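Long-range contacts in Myo-inositol 2-dehydrogenase (Lactobacillus plantarum WCFS1, PDB 3CEA), which probably catalyses the NAD-dependent oxidation of myo-inositol at its 2-position, with a Rossmann-fold domain holding the dinucleotide: residues A[97-102]-A[300-305]; A[125-130]-A[313-318]. All coordinates share one frame; numbering follows the deposited sequence. Where two conformers were deposited one is given.

Contact 1. Residues A[97-102]-A[300-305]; sequences NVFCEK and DEVQDF. With NAD (nicotinamide-adenine-dinucleotide), chain E.
With CG anti to the backbone N in both F99 (chi1 -177°) and F305 (chi1 168°), strand 97-100 and helix 300-305 each send a phenyl ring into the gap between them, where the segment axes come within 10.3 Å and run nearly antiparallel. The rings meet edge to face: the edge of F99 is turned toward the face of F305, their planes at 69°. F99 CB sits over the centre of the F305 ring, 3.7 Å from its centroid, a CH-pi contact. Beside it the F305 rim reaches the main chain of N97 and V98, with F305 CE1 3.5 Å from V98 O. F76 of the adjoining strand meets both rings and extends this aromatic core.

Towards the end of the strand the packing becomes polar. E301 CG lies between its backbone N and carbonyl carbon, and the extended chain then delivers the carboxylate to the edge of F99, about perpendicular to the ring, with E301 OE2 3.6 Å from F99 CZ. Two acidic groups also approach here, E101 OE2 and E301 OE2 being 4.0 Å apart; E101 OE2 is hydrogen-bonded to H23. The other oxygen, E101 OE1, accepts two N-H groups: NAD N7N, the nicotinamide amide nitrogen, 2.9 Å from E101 OE1, and, on the anti side, the backbone N of K102. K102 O receives NAD O2D, a ribose hydroxyl, at 2.7 Å, while K102 CE lies 3.5 Å from NAD C2N. A Glu-Lys pair following a buried strand and holding the nicotinamide end of the cofactor is consistent with the EKP motif of the GFO/IDH/MocA oxidoreductases, here at the C-terminal end of a strand of the Rossmann sheet.

Contact 2. Residues A[125-130]-A[313-318]; sequences IFQSGF and KQPEVT
Q127 lays its extended side chain obliquely across the P315 ring, Q127 CG 3.7 Å from P315 CG and Q127 OE1 3.5 Å from P315 CB. The same OE1 takes a hydrogen bond from N308. Replacing Q127 by an alanine would probably leave this side of the proline without its cover and N308 without this acceptor. On the backbone side P315 CG lies 3.2 Å from F126 O, and P315 CD packs on I125 CG2. One residue earlier, Q314 is bent at chi2 (-71°), which turns its amide back towards the strand: Q314 OE1 accepts F126 N at 3.3 Å, through a lone pair in the carbonyl plane and with a nearly straight N-H (164°). Q314 NE2 rests 3.5 Å from I125 CD1 and is hydrogen-bonded to Q124 O. Strand 126-127 is one of the two edge strands of the parallel Rossmann sheet within the chain, and a loop between helices 295-311 and 319-338 runs beside it; the end-to-end directions of 125-130 and 313-317 differ by 28°. Further on, one water bridges the backbones, accepting from S128 N at 3.0 Å and donating to V317 O. V317 CG1 then meets the edge of the F130 ring, 3.9 Å from F130 CD2.

In the fold
From the N terminus the chain builds the parallel Rossmann sheet, in which strand 97-100 of contact 1 and strand 126-127 of contact 2 are neighbours. It then passes through the mixed sheet of the C-terminal part and returns with helix 295-311, which closes contact 1 after a separation of 198 residues. The loop that follows this helix closes contact 2, 183 residues from its first segment. Both loops thus take in all of the mixed sheet but its last strand, 342-343, and since the segments alternate along the chain, they cross instead of nesting. Their centres are 7 Å apart, and N97 OD1 lies 2.8 Å from I125 N, a probable hydrogen bond. Together they fasten the returning chain to two adjoining Rossmann strands.

Contact 1. Residues A[97-102]-A[300-305]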
loop_
_atom_site.group_PDB
_atom_site.type_symbol
_atom_site.label_atom_id
_atom_site.label_comp_id
_atom_site.label_asym_id
_atom_site.label_seq_id
_atom_site.Cartn_x
_atom_site.Cartn_y
_atom_site.Cartn_z
ATOM N N ASN A 97 39.285 12.512 -20.326
ATOM C CA ASN A 97 38.267 11.491 -20.125
ATOM C C ASN A 97 36.925 12.194 -19.999
ATOM O O ASN A 97 36.825 13.234 -19.346
ATOM C CB ASN A 97 38.570 10.661 -18.877
ATOM C CG ASN A 97 39.896 9.927 -18.972
ATOM O OD1 ASN A 97 39.986 8.854 -19.573
ATOM N ND2 ASN A 97 40.936 10.504 -18.378
ATOM N N VAL A 98 35.897 11.638 -20.633
ATOM C CA VAL A 98 34.620 12.335 -20.763
ATOM C C VAL A 98 33.452 11.574 -20.142
ATOM O O VAL A 98 33.206 10.408 -20.465
ATOM C CB VAL A 98 34.292 12.662 -22.251
ATOM C CG1 VAL A 98 32.941 13.353 -22.371
ATOM C CG2 VAL A 98 35.380 13.521 -22.873
ATOM N N PHE A 99 32.749 12.251 -19.238
ATOM C CA PHE A 99 31.430 11.825 -18.800
ATOM C C PHE A 99 30.411 12.770 -19.424
ATOM O O PHE A 99 30.330 13.943 -19.055
ATOM C CB PHE A 99 31.326 11.849 -17.273
ATOM C CG PHE A 99 30.006 11.349 -16.743
ATOM C CD1 PHE A 99 28.908 12.205 -16.639
ATOM C CD2 PHE A 99 29.866 10.025 -16.335
ATOM C CE1 PHE A 99 27.688 11.749 -16.149
ATOM C CE2 PHE A 99 28.649 9.560 -15.838
ATOM C CZ PHE A 99 27.557 10.425 -15.747
ATOM N N CYS A 100 29.648 12.257 -20.381
ATOM C CA CYS A 100 28.625 13.048 -21.053
ATOM C C CYS A 100 27.239 12.576 -20.641
ATOM O O CYS A 100 26.963 11.373 -20.620
ATOM C CB CYS A 100 28.788 12.953 -22.573
ATOM S SG CYS A 100 27.800 14.132 -23.521
ATOM N N GLU A 101 26.369 13.526 -20.312
ATOM C CA GLU A 101 24.983 13.213 -19.986
ATOM C C GLU A 101 24.208 12.703 -21.192
ATOM O O GLU A 101 24.593 12.937 -22.340
ATOM C CB GLU A 101 24.266 14.423 -19.373
ATOM C CG GLU A 101 24.309 14.473 -17.845
ATOM C CD GLU A 101 23.682 13.250 -17.173
ATOM O OE1 GLU A 101 22.899 12.521 -17.822
ATOM O OE2 GLU A 101 23.968 13.025 -15.978
ATOM N N LYS A 102 23.120 11.988 -20.913
ATOM C CA LYS A 102 22.235 11.467 -21.947
ATOM C C LYS A 102 21.357 12.600 -22.492
ATOM O O LYS A 102 21.092 13.567 -21.778
ATOM C CB LYS A 102 21.380 10.320 -21.380
ATOM C CG LYS A 102 20.322 10.741 -20.358
ATOM C CD LYS A 102 18.981 10.982 -21.037
ATOM C CE LYS A 102 18.211 12.119 -20.389
ATOM N NZ LYS A 102 16.845 12.265 -20.962
ATOM N N ASP A 300 26.392 7.343 -7.390
ATOM C CA ASP A 300 27.042 6.061 -7.651
ATOM C C ASP A 300 27.615 5.929 -9.069
ATOM O O ASP A 300 28.686 5.335 -9.249
ATOM C CB ASP A 300 26.100 4.893 -7.318
ATOM C CG ASP A 300 25.875 4.723 -5.811
ATOM O OD1 ASP A 300 26.604 5.346 -5.005
ATOM O OD2 ASP A 300 24.965 3.954 -5.426
ATOM N N GLU A 301 26.919 6.489 -10.061
ATOM C CA GLU A 301 27.386 6.433 -11.456
ATOM C C GLU A 301 28.616 7.304 -11.702
ATOM O O GLU A 301 29.520 6.910 -12.443
ATOM C CB GLU A 301 26.273 6.795 -12.448
ATOM C CG GLU A 301 25.901 8.269 -12.495
ATOM C CD GLU A 301 25.146 8.657 -13.748
ATOM O OE1 GLU A 301 25.085 7.849 -14.701
ATOM O OE2 GLU A 301 24.616 9.786 -13.780
ATOM N N VAL A 302 28.636 8.486 -11.088
ATOM C CA VAL A 302 29.762 9.409 -11.214
ATOM C C VAL A 302 30.982 8.837 -10.495
ATOM O O VAL A 302 32.106 8.944 -10.990
ATOM C CB VAL A 302 29.402 10.832 -10.712
ATOM C CG1 VAL A 302 30.647 11.702 -10.568
ATOM C CG2 VAL A 302 28.414 11.489 -11.665
ATOM N N GLN A 303 30.746 8.215 -9.341
ATOM C CA GLN A 303 31.793 7.507 -8.613
ATOM C C GLN A 303 32.357 6.360 -9.453
ATOM O O GLN A 303 33.569 6.145 -9.476
ATOM C CB GLN A 303 31.268 6.981 -7.273
ATOM C CG GLN A 303 32.341 6.354 -6.378
ATOM C CD GLN A 303 33.312 7.381 -5.824
ATOM O OE1 GLN A 303 32.942 8.226 -5.008
ATOM N NE2 GLN A 303 34.563 7.309 -6.266
ATOM N N ASP A 304 31.473 5.638 -10.141
ATOM C CA ASP A 304 31.879 4.546 -11.024
ATOM C C ASP A 304 32.762 5.056 -12.164
ATOM O O ASP A 304 33.760 4.419 -12.512
ATOM C CB ASP A 304 30.656 3.804 -11.577
ATOM C CG ASP A 304 31.033 2.601 -12.435
ATOM O OD1 ASP A 304 31.803 1.734 -11.961
ATOM O OD2 ASP A 304 30.548 2.519 -13.584
ATOM N N PHE A 305 32.393 6.208 -12.728
ATOM C CA PHE A 305 33.183 6.865 -13.770
ATOM C C PHE A 305 34.575 7.243 -13.270
ATOM O O PHE A 305 35.571 6.988 -13.947
ATOM C CB PHE A 305 32.452 8.106 -14.304
ATOM C CG PHE A 305 33.304 8.992 -15.174
ATOM C CD1 PHE A 305 33.551 8.658 -16.501
ATOM C CD2 PHE A 305 33.854 10.166 -14.666
ATOM C CE1 PHE A 305 34.336 9.475 -17.310
ATOM C CE2 PHE A 305 34.642 10.991 -15.464
ATOM C CZ PHE A 305 34.883 10.645 -16.790
HETATM P PA NAD E . 19.513 23.194 -17.996
HETATM O O1A NAD E . 18.801 23.262 -16.699
HETATM O O2A NAD E . 18.892 24.073 -19.011
HETATM O O5B NAD E . 21.064 23.555 -17.765
HETATM C C5B NAD E . 21.928 23.778 -18.861
HETATM C C4B NAD E . 23.218 24.436 -18.376
HETATM O O4B NAD E . 24.210 24.398 -19.388
HETATM C C3B NAD E . 23.014 25.897 -18.008
HETATM O O3B NAD E . 23.632 26.114 -16.764
HETATM C C2B NAD E . 23.723 26.677 -19.098
HETATM O O2B NAD E . 24.342 27.847 -18.609
HETATM C C1B NAD E . 24.750 25.686 -19.620
HETATM N N9A NAD E . 25.020 25.886 -21.056
HETATM C C8A NAD E . 24.098 25.943 -22.073
HETATM N N7A NAD E . 24.750 26.132 -23.243
HETATM C C5A NAD E . 26.075 26.202 -22.987
HETATM C C6A NAD E . 27.177 26.389 -23.815
HETATM N N6A NAD E . 27.031 26.288 -25.131
HETATM N N1A NAD E . 28.445 26.417 -23.260
HETATM C C2A NAD E . 28.615 26.261 -21.893
HETATM N N3A NAD E . 27.513 26.077 -21.076
HETATM C C4A NAD E . 26.263 26.048 -21.615
HETATM O O3 NAD E . 19.544 21.677 -18.538
HETATM P PN NAD E . 19.585 20.414 -17.537
HETATM O O1N NAD E . 20.510 20.708 -16.416
HETATM O O2N NAD E . 18.186 20.019 -17.276
HETATM O O5D NAD E . 20.217 19.231 -18.422
HETATM C C5D NAD E . 21.390 19.375 -19.188
HETATM C C4D NAD E . 21.667 18.039 -19.871
HETATM O O4D NAD E . 21.458 16.974 -18.960
HETATM C C3D NAD E . 20.750 17.810 -21.063
HETATM O O3D NAD E . 21.529 17.422 -22.171
HETATM C C2D NAD E . 19.829 16.685 -20.631
HETATM O O2D NAD E . 19.559 15.790 -21.682
HETATM C C1D NAD E . 20.586 15.999 -19.502
HETATM N N1N NAD E . 19.671 15.469 -18.471
HETATM C C2N NAD E . 19.800 14.159 -18.082
HETATM C C3N NAD E . 18.950 13.621 -17.111
HETATM C C7N NAD E . 19.189 12.247 -16.551
HETATM O O7N NAD E . 18.112 11.580 -15.936
HETATM N N7N NAD E . 20.400 11.688 -16.645
HETATM C C4N NAD E . 17.966 14.425 -16.540
HETATM C C5N NAD E . 17.840 15.754 -16.941
HETATM C C6N NAD E . 18.702 16.265 -17.911
#

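Contact 2. Residues A[125-130]-A[313-318]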
loop_
_atom_site.group_PDB
_atom_site.type_symbol
_atom_site.label_atom_id
_atom_site.label_comp_id
_atom_site.label_asym_id
_atom_site.label_seq_id
_atom_site.Cartn_x
_atom_site.Cartn_y
_atom_site.Cartn_z
ATOM N N ILE A 125 38.573 7.139 -21.253
ATOM C CA ILE A 125 37.268 6.633 -20.845
ATOM C C ILE A 125 36.164 7.572 -21.326
ATOM O O ILE A 125 36.258 8.790 -21.160
ATOM C CB ILE A 125 37.179 6.453 -19.297
ATOM C CG1 ILE A 125 38.386 5.668 -18.751
ATOM C CG2 ILE A 125 35.848 5.814 -18.884
ATOM C CD1 ILE A 125 38.576 4.261 -19.322
ATOM N N PHE A 126 35.139 6.994 -21.950
ATOM C CA PHE A 126 33.891 7.706 -22.206
ATOM C C PHE A 126 32.735 7.003 -21.506
ATOM O O PHE A 126 32.620 5.778 -21.558
ATOM C CB PHE A 126 33.597 7.842 -23.704
ATOM C CG PHE A 126 32.263 8.480 -23.996
ATOM C CD1 PHE A 126 32.135 9.865 -24.048
ATOM C CD2 PHE A 126 31.128 7.697 -24.189
ATOM C CE1 PHE A 126 30.898 10.459 -24.302
ATOM C CE2 PHE A 126 29.888 8.284 -24.441
ATOM C CZ PHE A 126 29.777 9.667 -24.497
ATOM N N GLN A 127 31.871 7.789 -20.869
ATOM C CA GLN A 127 30.739 7.246 -20.131
ATOM C C GLN A 127 29.477 8.084 -20.320
ATOM O O GLN A 127 29.511 9.310 -20.182
ATOM C CB GLN A 127 31.092 7.132 -18.648
ATOM C CG GLN A 127 30.129 6.293 -17.827
ATOM C CD GLN A 127 30.728 5.841 -16.513
ATOM O OE1 GLN A 127 31.853 5.336 -16.468
ATOM N NE2 GLN A 127 29.976 6.015 -15.431
ATOM N N SER A 128 28.376 7.400 -20.641
ATOM C CA SER A 128 27.067 8.034 -20.797
ATOM C C SER A 128 26.378 8.199 -19.438
ATOM O O SER A 128 26.944 7.845 -18.398
ATOM C CB SER A 128 26.188 7.228 -21.762
ATOM O OG SER A 128 25.803 5.985 -21.198
ATOM N N GLY A 129 25.156 8.733 -19.442
ATOM C CA GLY A 129 24.434 8.994 -18.199
ATOM C C GLY A 129 23.133 8.246 -17.959
ATOM O O GLY A 129 22.154 8.839 -17.502
ATOM N N PHE A 130 23.109 6.948 -18.254
ATOM C CA PHE A 130 21.940 6.128 -17.921
ATOM C C PHE A 130 22.017 5.675 -16.465
ATOM O O PHE A 130 22.421 4.542 -16.169
ATOM C CB PHE A 130 21.790 4.930 -18.866
ATOM C CG PHE A 130 21.378 5.301 -20.267
ATOM C CD1 PHE A 130 20.216 6.036 -20.500
ATOM C CD2 PHE A 130 22.141 4.894 -21.359
ATOM C CE1 PHE A 130 19.830 6.374 -21.799
ATOM C CE2 PHE A 130 21.762 5.223 -22.662
ATOM C CZ PHE A 130 20.604 5.966 -22.882
ATOM N N LYS A 313 39.297 1.438 -17.105
ATOM C CA LYS A 313 38.290 0.484 -17.551
ATOM C C LYS A 313 37.078 1.215 -18.125
ATOM O O LYS A 313 36.557 2.147 -17.513
ATOM C CB LYS A 313 37.877 -0.419 -16.385
ATOM C CG LYS A 313 36.944 -1.567 -16.751
ATOM C CD LYS A 313 37.078 -2.708 -15.751
ATOM C CE LYS A 313 35.958 -3.727 -15.896
ATOM N NZ LYS A 313 34.739 -3.309 -15.156
ATOM N N GLN A 314 36.647 0.793 -19.311
ATOM C CA GLN A 314 35.462 1.360 -19.948
ATOM C C GLN A 314 34.206 0.827 -19.260
ATOM O O GLN A 314 34.179 -0.339 -18.848
ATOM C CB GLN A 314 35.435 1.035 -21.446
ATOM C CG GLN A 314 36.616 1.591 -22.249
ATOM C CD GLN A 314 36.589 3.108 -22.423
ATOM O OE1 GLN A 314 35.540 3.753 -22.317
ATOM N NE2 GLN A 314 37.753 3.682 -22.705
ATOM N N PRO A 315 33.167 1.680 -19.124
ATOM C CA PRO A 315 31.914 1.294 -18.468
ATOM C C PRO A 315 31.165 0.222 -19.250
ATOM O O PRO A 315 31.430 0.033 -20.440
ATOM C CB PRO A 315 31.105 2.597 -18.469
ATOM C CG PRO A 315 31.660 3.382 -19.601
ATOM C CD PRO A 315 33.123 3.077 -19.598
ATOM N N GLU A 316 30.240 -0.468 -18.583
ATOM C CA GLU A 316 29.433 -1.501 -19.230
ATOM C C GLU A 316 28.590 -0.916 -20.364
ATOM O O GLU A 316 28.584 -1.449 -21.476
ATOM C CB GLU A 316 28.539 -2.219 -18.215
ATOM C CG GLU A 316 27.763 -3.396 -18.808
ATOM C CD GLU A 316 26.802 -4.036 -17.824
ATOM O OE1 GLU A 316 25.835 -3.365 -17.388
ATOM O OE2 GLU A 316 27.009 -5.224 -17.498
ATOM N N VAL A 317 27.891 0.179 -20.072
ATOM C CA VAL A 317 27.067 0.864 -21.064
ATOM C C VAL A 317 27.961 1.549 -22.096
ATOM O O VAL A 317 28.634 2.543 -21.798
ATOM C CB VAL A 317 26.099 1.878 -20.406
ATOM C CG1 VAL A 317 25.269 2.607 -21.463
ATOM C CG2 VAL A 317 25.194 1.172 -19.410
ATOM N N THR A 318 27.963 0.989 -23.304
ATOM C CA THR A 318 28.812 1.455 -24.399
ATOM C C THR A 318 28.177 2.628 -25.152
ATOM O O THR A 318 27.050 3.033 -24.857
ATOM C CB THR A 318 29.115 0.314 -25.403
ATOM O OG1 THR A 318 27.910 -0.074 -26.075
ATOM C CG2 THR A 318 29.717 -0.902 -24.697
HETATM O O HOH W 1 28.043 4.640 -19.636
#